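Local atomic coordinates of uncharacterized protein (Clostridium sporogenes, PDB entry 4Q0Y), a protein that is of unknown function but has a thioesterase-like hot dog fold, an antiparallel sheet packed against helices, with two copies of the chain in the assembly. Residues N17-F22 with Y103-G108; K40-S45 with E50-I55; I93-S98 with N121-I126. All blocks are in the same frame, centred on the assembly; numbering follows the deposited sequence.

Interaction 1. Residues N17-F22 with Y103-G108; sequences NSFSKF and YIIFSG
Phe19 and Phe22, two rings of the loop 17-22, are what this loop lays on strand 102-106 and the turn after it, meeting Ile105 and Ser107. Ahead of them Ser18 sets the shape of the loop. Its OG accepts hydrogen bonds from the backbone N of Ser20 and of Lys21, each at 3.0 Å, an ST turn and ST motif sharing one oxygen, and this curls the chain just where Phe19 is carried. From there the Phe19 ring turns one edge to the strand: Ile105 CD1 lies close to the ring plane, 4.4 Å from CE1, a loose apolar touch. Phe16 meets the same ring edge-to-face. At Ser20 the link is through water, one molecule accepting from Gly108 N at 2.8 Å and donating a weak bond to Ser20 O. Phe22 comes last and closest. Its chi1 of -168° sends the ring past Ser107 CB, which it meets obliquely, and on to Phe14 (edge-to-face) and His71, while CB comes 3.8 Å from Ser107 OG. That hydroxyl is hydrogen-bonded to Tyr92 OH on the adjoining strand, so Phe22 packs against an oxygen already engaged. Ile105 points to the loop while its neighbours Ile104 and Phe106 reach residues of helix 33-44. The loop between strands 4-15 and 26-30 thus lies on the sheet face opposite that helix, consistent with a hot dog-like fold.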
loop_
_atom_site.group_PDB
_atom_site.type_symbol
_atom_site.label_atom_id
_atom_site.label_comp_id
_atom_site.label_asym_id
_atom_site.label_seq_id
_atom_site.Cartn_x
_atom_site.Cartn_y
_atom_site.Cartn_z
ATOM N N ASN B 17 0.344 21.474 18.703
ATOM C CA ASN B 17 0.580 22.488 19.762
ATOM C C ASN B 17 1.417 21.977 20.943
ATOM O O ASN B 17 1.488 22.632 21.982
ATOM C CB ASN B 17 -0.766 23.065 20.249
ATOM C CG ASN B 17 -1.654 22.026 20.900
ATOM O OD1 ASN B 17 -1.272 20.868 21.063
ATOM N ND2 ASN B 17 -2.885 22.407 21.180
ATOM N N SER B 18 2.009 20.794 20.792
ATOM C CA SER B 18 2.768 20.149 21.863
ATOM C C SER B 18 3.569 18.990 21.299
ATOM O O SER B 18 3.151 18.368 20.331
ATOM C CB SER B 18 1.817 19.605 22.935
ATOM O OG SER B 18 2.497 18.946 23.979
ATOM N N PHE B 19 4.728 18.721 21.908
ATOM C CA PHE B 19 5.512 17.502 21.627
ATOM C C PHE B 19 5.293 16.410 22.691
ATOM O O PHE B 19 5.953 15.375 22.632
ATOM C CB PHE B 19 7.012 17.847 21.487
ATOM C CG PHE B 19 7.403 18.307 20.112
ATOM C CD1 PHE B 19 7.770 17.378 19.144
ATOM C CD2 PHE B 19 7.407 19.669 19.787
ATOM C CE1 PHE B 19 8.133 17.796 17.865
ATOM C CE2 PHE B 19 7.768 20.097 18.503
ATOM C CZ PHE B 19 8.122 19.153 17.540
ATOM N N SER B 20 4.412 16.643 23.672
ATOM C CA SER B 20 4.215 15.723 24.798
ATOM C C SER B 20 2.770 15.288 25.064
ATOM O O SER B 20 2.550 14.258 25.707
ATOM C CB SER B 20 4.827 16.333 26.065
ATOM O OG SER B 20 4.150 17.517 26.450
ATOM N N LYS B 21 1.805 16.093 24.632
ATOM C CA LYS B 21 0.395 15.875 24.894
ATOM C C LYS B 21 -0.352 15.927 23.568
ATOM O O LYS B 21 -0.151 16.868 22.814
ATOM C CB LYS B 21 -0.078 16.997 25.826
ATOM C CG LYS B 21 0.537 16.991 27.240
ATOM C CD LYS B 21 0.402 15.659 28.031
ATOM C CE LYS B 21 -0.996 15.071 27.962
ATOM N NZ LYS B 21 -1.212 13.984 28.965
ATOM N N PHE B 22 -1.169 14.923 23.276
ATOM C CA PHE B 22 -1.932 14.897 22.029
ATOM C C PHE B 22 -3.001 16.019 22.033
ATOM O O PHE B 22 -3.727 16.190 22.971
ATOM C CB PHE B 22 -2.598 13.547 21.806
ATOM C CG PHE B 22 -3.141 13.385 20.434
ATOM C CD1 PHE B 22 -2.332 12.940 19.398
ATOM C CD2 PHE B 22 -4.475 13.665 20.163
ATOM C CE1 PHE B 22 -2.816 12.802 18.113
ATOM C CE2 PHE B 22 -4.960 13.547 18.874
ATOM C CZ PHE B 22 -4.145 13.079 17.842
ATOM N N TYR B 103 8.770 13.007 9.567
ATOM C CA TYR B 103 8.827 12.267 10.829
ATOM C C TYR B 103 7.434 11.885 11.308
ATOM O O TYR B 103 6.508 12.680 11.221
ATOM C CB TYR B 103 9.492 13.082 11.911
ATOM C CG TYR B 103 10.919 13.450 11.569
ATOM C CD1 TYR B 103 11.201 14.564 10.774
ATOM C CD2 TYR B 103 11.971 12.675 11.993
ATOM C CE1 TYR B 103 12.516 14.894 10.431
ATOM C CE2 TYR B 103 13.295 12.997 11.671
ATOM C CZ TYR B 103 13.555 14.105 10.894
ATOM O OH TYR B 103 14.863 14.398 10.561
ATOM N N ILE B 104 7.327 10.667 11.850
ATOM C CA ILE B 104 6.128 10.197 12.546
ATOM C C ILE B 104 6.557 9.805 13.967
ATOM O O ILE B 104 7.493 9.022 14.120
ATOM C CB ILE B 104 5.487 8.993 11.830
ATOM C CG1 ILE B 104 4.948 9.454 10.462
ATOM C CG2 ILE B 104 4.383 8.363 12.699
ATOM C CD1 ILE B 104 4.540 8.329 9.535
ATOM N N ILE B 105 5.899 10.376 14.981
ATOM C CA ILE B 105 6.187 10.089 16.384
ATOM C C ILE B 105 4.916 9.510 17.003
ATOM O O ILE B 105 3.843 10.054 16.818
ATOM C CB ILE B 105 6.593 11.379 17.140
ATOM C CG1 ILE B 105 7.838 12.032 16.512
ATOM C CG2 ILE B 105 6.811 11.107 18.634
ATOM C CD1 ILE B 105 8.055 13.465 16.964
ATOM N N PHE B 106 5.053 8.438 17.765
ATOM C CA PHE B 106 3.889 7.826 18.430
ATOM C C PHE B 106 3.715 8.546 19.763
ATOM O O PHE B 106 4.589 8.472 20.616
ATOM C CB PHE B 106 4.092 6.322 18.592
ATOM C CG PHE B 106 3.893 5.549 17.317
ATOM C CD1 PHE B 106 4.844 5.583 16.313
ATOM C CD2 PHE B 106 2.733 4.827 17.097
ATOM C CE1 PHE B 106 4.648 4.914 15.121
ATOM C CE2 PHE B 106 2.527 4.145 15.902
ATOM C CZ PHE B 106 3.494 4.171 14.919
ATOM N N SER B 107 2.597 9.261 19.913
ATOM C CA SER B 107 2.272 10.075 21.093
ATOM C C SER B 107 2.315 9.233 22.362
ATOM O O SER B 107 1.819 8.095 22.375
ATOM C CB SER B 107 0.866 10.693 20.977
ATOM O OG SER B 107 0.558 11.463 22.136
ATOM N N GLY B 108 2.931 9.780 23.407
ATOM C CA GLY B 108 3.074 9.106 24.676
ATOM C C GLY B 108 4.163 8.041 24.706
ATOM O O GLY B 108 4.212 7.258 25.650
HETATM O O HOH W 1 4.433 12.192 23.622
#

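Interaction 2. Residues K40-S45 with E50-I55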
loop_
_atom_site.group_PDB
_atom_site.type_symbol
_atom_site.label_atom_id
_atom_site.label_comp_id
_atom_site.label_asym_id
_atom_site.label_seq_id
_atom_site.Cartn_x
_atom_site.Cartn_y
_atom_site.Cartn_z
ATOM N N LYS B 40 -2.279 4.120 4.899
ATOM C CA LYS B 40 -2.237 2.713 5.360
ATOM C C LYS B 40 -0.929 2.047 4.953
ATOM O O LYS B 40 -0.294 1.367 5.761
ATOM C CB LYS B 40 -3.415 1.900 4.808
ATOM C CG LYS B 40 -3.461 0.460 5.324
ATOM C CD LYS B 40 -4.561 -0.358 4.644
ATOM C CE LYS B 40 -4.025 -1.412 3.708
ATOM N NZ LYS B 40 -5.103 -2.299 3.191
ATOM N N VAL B 41 -0.570 2.201 3.682
ATOM C CA VAL B 41 0.614 1.564 3.125
ATOM C C VAL B 41 1.871 2.014 3.892
ATOM O O VAL B 41 2.688 1.179 4.280
ATOM C CB VAL B 41 0.734 1.821 1.612
ATOM C CG1 VAL B 41 2.106 1.439 1.074
ATOM C CG2 VAL B 41 -0.363 1.036 0.876
ATOM N N ILE B 42 1.983 3.321 4.151
ATOM C CA ILE B 42 3.096 3.853 4.967
ATOM C C ILE B 42 3.104 3.226 6.365
ATOM O O ILE B 42 4.149 2.711 6.797
ATOM C CB ILE B 42 3.047 5.394 5.071
ATOM C CG1 ILE B 42 3.396 5.980 3.705
ATOM C CG2 ILE B 42 3.982 5.903 6.186
ATOM C CD1 ILE B 42 3.092 7.453 3.572
HETATM N N MSE B 43 1.948 3.227 7.035
HETATM C CA MSE B 43 1.838 2.708 8.408
HETATM C C MSE B 43 2.189 1.232 8.492
HETATM O O MSE B 43 2.824 0.808 9.467
HETATM C CB MSE B 43 0.478 2.977 9.045
HETATM C CG MSE B 43 0.194 4.470 9.256
HETATM SE SE MSE B 43 1.486 5.341 10.469
HETATM C CE MSE B 43 1.060 4.253 12.055
ATOM N N ASN B 44 1.808 0.444 7.485
ATOM C CA ASN B 44 2.175 -0.986 7.437
ATOM C C ASN B 44 3.622 -1.277 6.994
ATOM O O ASN B 44 4.045 -2.433 7.041
ATOM C CB ASN B 44 1.227 -1.774 6.531
ATOM C CG ASN B 44 -0.102 -2.079 7.189
ATOM O OD1 ASN B 44 -0.205 -2.153 8.418
ATOM N ND2 ASN B 44 -1.092 -2.357 6.382
ATOM N N SER B 45 4.347 -0.260 6.538
ATOM C CA SER B 45 5.695 -0.441 6.039
ATOM C C SER B 45 6.768 0.261 6.884
ATOM O O SER B 45 7.946 0.259 6.483
ATOM C CB SER B 45 5.728 -0.022 4.572
ATOM O OG SER B 45 5.626 1.353 4.446
ATOM N N GLU B 50 12.896 0.282 2.861
ATOM C CA GLU B 50 14.207 0.946 2.744
ATOM C C GLU B 50 14.121 2.469 2.890
ATOM O O GLU B 50 15.108 3.091 3.270
ATOM C CB GLU B 50 14.895 0.587 1.432
ATOM C CG GLU B 50 15.421 -0.859 1.422
ATOM C CD GLU B 50 16.871 -1.016 1.894
ATOM O OE1 GLU B 50 17.382 -0.166 2.663
ATOM O OE2 GLU B 50 17.516 -2.013 1.495
ATOM N N GLY B 51 12.947 3.052 2.640
ATOM C CA GLY B 51 12.722 4.509 2.758
ATOM C C GLY B 51 12.224 5.012 4.105
ATOM O O GLY B 51 11.803 6.168 4.207
ATOM N N ILE B 52 12.143 4.127 5.109
ATOM C CA ILE B 52 11.654 4.487 6.449
ATOM C C ILE B 52 12.670 3.886 7.436
ATOM O O ILE B 52 13.182 2.776 7.219
ATOM C CB ILE B 52 10.181 4.010 6.731
ATOM C CG1 ILE B 52 9.190 4.534 5.669
ATOM C CG2 ILE B 52 9.726 4.435 8.127
ATOM C CD1 ILE B 52 7.786 3.962 5.742
ATOM N N LYS B 53 13.004 4.649 8.470
ATOM C CA LYS B 53 13.984 4.196 9.483
ATOM C C LYS B 53 13.495 4.558 10.868
ATOM O O LYS B 53 13.110 5.709 11.095
ATOM C CB LYS B 53 15.355 4.814 9.250
ATOM C CG LYS B 53 16.479 4.176 10.075
ATOM C CD LYS B 53 17.804 4.925 10.034
ATOM C CE LYS B 53 18.826 4.398 11.046
ATOM N NZ LYS B 53 19.145 2.950 11.061
ATOM N N LYS B 54 13.530 3.582 11.788
ATOM C CA LYS B 54 13.291 3.856 13.218
ATOM C C LYS B 54 14.440 4.693 13.777
ATOM O O LYS B 54 15.611 4.378 13.571
ATOM C CB LYS B 54 13.154 2.557 14.022
ATOM C CG LYS B 54 12.638 2.748 15.451
ATOM C CD LYS B 54 12.652 1.437 16.247
ATOM C CE LYS B 54 11.538 0.492 15.800
ATOM N NZ LYS B 54 11.583 -0.817 16.513
ATOM N N ILE B 55 14.108 5.748 14.505
ATOM C CA ILE B 55 15.109 6.699 15.013
ATOM C C ILE B 55 14.714 7.170 16.393
ATOM O O ILE B 55 13.554 7.020 16.799
ATOM C CB ILE B 55 15.207 7.959 14.120
ATOM C CG1 ILE B 55 13.844 8.635 13.916
ATOM C CG2 ILE B 55 15.812 7.605 12.792
ATOM C CD1 ILE B 55 13.964 10.116 13.646
#
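Ile52 meets the end of helix 33-44 with a single methyl, CD1, which lies against Ser45 and Ile42. Just before it, Gly51 pairs through its backbone with Asp116 as the chain comes into strand 52-55. At Ile52 itself the side chain points to the helix, and with CD1 anti to CA (chi2 171°) it is stretched out to full length. The methyl ends 3.6 Å from Ser45 OG and 3.8 Å from Ser45 O, with Ile42 O at 4.0 Å, so it rests on a small polar surface of one hydroxyl and two carbonyls. Its apolar partner is the Ile42 branch methyl CG2, 4.3 Å from CD1; the same Ile42 side chain touches Leu115 and, on helix 117-126, Asn119 and Ile122. Ser45 OG folds back over the last turn, 2.9 Å from Val41 O and 3.1 Å from Ile42 O, where it lies between its own helix and the isoleucine methyl. Here a helix leads into an edge strand of the sheet it packs on, consistent with the helix that the sheet of a hot dog-like fold wraps around. Beyond Ile52 the strand pairs through its backbone with strand 112-115, Lys53 with Val114 and Ile55 with Ser112. Back on the helix, Lys40 NZ hydrogen-bonds to Ser6 O and to Glu4 OE1 of the second subunit.

Interaction 3. Residues I93-S98 with N121-I126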
loop_
_atom_site.group_PDB
_atom_site.type_symbol
_atom_site.label_atom_id
_atom_site.label_comp_id
_atom_site.label_asym_id
_atom_site.label_seq_id
_atom_site.Cartn_x
_atom_site.Cartn_y
_atom_site.Cartn_z
ATOM N N ILE B 93 2.929 14.245 13.434
ATOM C CA ILE B 93 3.515 14.110 12.098
ATOM C C ILE B 93 4.115 15.433 11.655
ATOM O O ILE B 93 3.496 16.476 11.849
ATOM C CB ILE B 93 2.507 13.503 11.087
ATOM C CG1 ILE B 93 3.222 13.056 9.823
ATOM C CG2 ILE B 93 1.372 14.469 10.760
ATOM C CD1 ILE B 93 2.483 11.971 9.070
ATOM N N LEU B 94 5.354 15.361 11.140
ATOM C CA LEU B 94 6.101 16.516 10.647
ATOM C C LEU B 94 6.483 16.182 9.217
ATOM O O LEU B 94 7.274 15.266 8.989
ATOM C CB LEU B 94 7.332 16.725 11.510
ATOM C CG LEU B 94 7.083 17.005 12.983
ATOM C CD1 LEU B 94 8.404 16.926 13.748
ATOM C CD2 LEU B 94 6.410 18.353 13.170
ATOM N N VAL B 95 5.891 16.886 8.254
ATOM C CA VAL B 95 5.988 16.528 6.833
ATOM C C VAL B 95 6.800 17.562 6.060
ATOM O O VAL B 95 6.390 18.725 5.978
ATOM C CB VAL B 95 4.598 16.394 6.159
ATOM C CG1 VAL B 95 4.711 15.994 4.683
ATOM C CG2 VAL B 95 3.720 15.403 6.905
ATOM N N GLY B 96 7.907 17.123 5.456
ATOM C CA GLY B 96 8.642 17.931 4.514
ATOM C C GLY B 96 9.499 19.032 5.084
ATOM O O GLY B 96 9.127 20.215 5.039
ATOM N N ASP B 97 10.663 18.642 5.598
ATOM C CA ASP B 97 11.694 19.612 5.990
ATOM C C ASP B 97 12.483 20.075 4.767
ATOM O O ASP B 97 12.180 19.666 3.636
ATOM C CB ASP B 97 12.572 19.090 7.143
ATOM C CG ASP B 97 13.493 17.923 6.764
ATOM O OD1 ASP B 97 13.667 17.557 5.577
ATOM O OD2 ASP B 97 14.089 17.381 7.720
ATOM N N SER B 98 13.502 20.899 4.997
ATOM C CA SER B 98 14.353 21.415 3.919
ATOM C C SER B 98 15.132 20.318 3.171
ATOM O O SER B 98 15.533 20.542 2.049
ATOM C CB SER B 98 15.316 22.480 4.453
ATOM O OG SER B 98 16.272 21.911 5.335
ATOM N N ASN B 121 6.698 12.873 -0.327
ATOM C CA ASN B 121 5.871 13.284 -1.463
ATOM C C ASN B 121 4.442 12.716 -1.328
ATOM O O ASN B 121 3.447 13.429 -1.541
ATOM C CB ASN B 121 6.555 12.883 -2.788
ATOM C CG ASN B 121 7.868 13.645 -3.046
ATOM O OD1 ASN B 121 8.160 14.680 -2.433
ATOM N ND2 ASN B 121 8.665 13.122 -3.955
ATOM N N ILE B 122 4.351 11.459 -0.892
ATOM C CA ILE B 122 3.052 10.808 -0.632
ATOM C C ILE B 122 2.327 11.512 0.542
ATOM O O ILE B 122 1.131 11.789 0.455
ATOM C CB ILE B 122 3.211 9.289 -0.381
ATOM C CG1 ILE B 122 3.741 8.594 -1.640
ATOM C CG2 ILE B 122 1.894 8.651 0.074
ATOM C CD1 ILE B 122 4.310 7.217 -1.374
ATOM N N LEU B 123 3.049 11.792 1.629
ATOM C CA LEU B 123 2.473 12.495 2.779
ATOM C C LEU B 123 1.959 13.881 2.424
ATOM O O LEU B 123 0.890 14.278 2.898
ATOM C CB LEU B 123 3.458 12.578 3.939
ATOM C CG LEU B 123 3.756 11.236 4.616
ATOM C CD1 LEU B 123 4.968 11.401 5.522
ATOM C CD2 LEU B 123 2.564 10.706 5.389
ATOM N N LYS B 124 2.698 14.582 1.556
ATOM C CA LYS B 124 2.232 15.872 1.014
ATOM C C LYS B 124 0.910 15.761 0.250
ATOM O O LYS B 124 0.059 16.632 0.388
ATOM C CB LYS B 124 3.314 16.564 0.181
ATOM C CG LYS B 124 4.455 17.067 1.067
ATOM C CD LYS B 124 5.723 17.464 0.331
ATOM C CE LYS B 124 5.514 18.610 -0.632
ATOM N NZ LYS B 124 6.824 19.016 -1.229
ATOM N N GLU B 125 0.719 14.663 -0.491
ATOM C CA GLU B 125 -0.558 14.397 -1.166
ATOM C C GLU B 125 -1.693 14.159 -0.157
ATOM O O GLU B 125 -2.804 14.693 -0.325
ATOM C CB GLU B 125 -0.471 13.213 -2.142
ATOM C CG GLU B 125 0.429 13.495 -3.331
ATOM C CD GLU B 125 0.838 12.267 -4.126
ATOM O OE1 GLU B 125 0.386 11.138 -3.834
ATOM O OE2 GLU B 125 1.674 12.454 -5.034
ATOM N N ILE B 126 -1.409 13.358 0.861
ATOM C CA ILE B 126 -2.404 12.997 1.885
ATOM C C ILE B 126 -2.872 14.220 2.698
ATOM O O ILE B 126 -4.097 14.375 2.950
ATOM C CB ILE B 126 -1.873 11.931 2.864
ATOM C CG1 ILE B 126 -1.625 10.624 2.117
ATOM C CG2 ILE B 126 -2.826 11.709 4.046
ATOM C CD1 ILE B 126 -0.661 9.698 2.826
#
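Val95 and Leu123 bury the largest areas here, and both are aimed at each other from strand 83-95 and helix 117-126. The axes of segments 93-95 and 121-126 come within 9.4 Å and run at 109°, so the helix lies nearly across the strand. Val95 CG1, anti to the backbone N, is the leading methyl: it is set between Leu123 CB, 3.7 Å from it, and Lys124 CG, 3.8 Å from it, two carbons of successive helix residues. Its other methyl, CG2, follows at 4.1 Å from the same Leu123 CB. Leu123 therefore meets Val95 with the root of its side chain and keeps the branched end for another partner, CD2 reaching Ile93 CD1 at 3.9 Å. Leu123 also touches Phe39 and Ile42 of helix 33-44, which makes it common to the strand and both helices. Lys124 contributes only its aliphatic part, and its side chain passes within about 4 Å of a bound cadmium ion, nearest atoms. All the partners are carbon, packed at van der Waals distance with their side chains crossing at an oblique angle, so shape and burial rather than directed bonds hold the helix on this strand.

All three contacts share one antiparallel sheet. Interactions 2 and 3 share its helix side, where helices 33-44 and 117-126 pack, while interaction 1 sits at a loop on the other face. Their centres lie 13 to 17 Å apart, interactions 2 and 3 being the closest pair. Strands 83-95 and 102-106 are neighbours, and Tyr103 N and Leu94 O, 2.8 Å apart, probably bond there, tying interaction 1 to interaction 3. Ile42 joins interaction 2 to both others, its CD1 lying 3.8 Å from Leu123 CD2. Along the chain both segments of interaction 2 fall between the two segments of interaction 1, interaction 3 alternates with interaction 1, and interaction 2 precedes interaction 3.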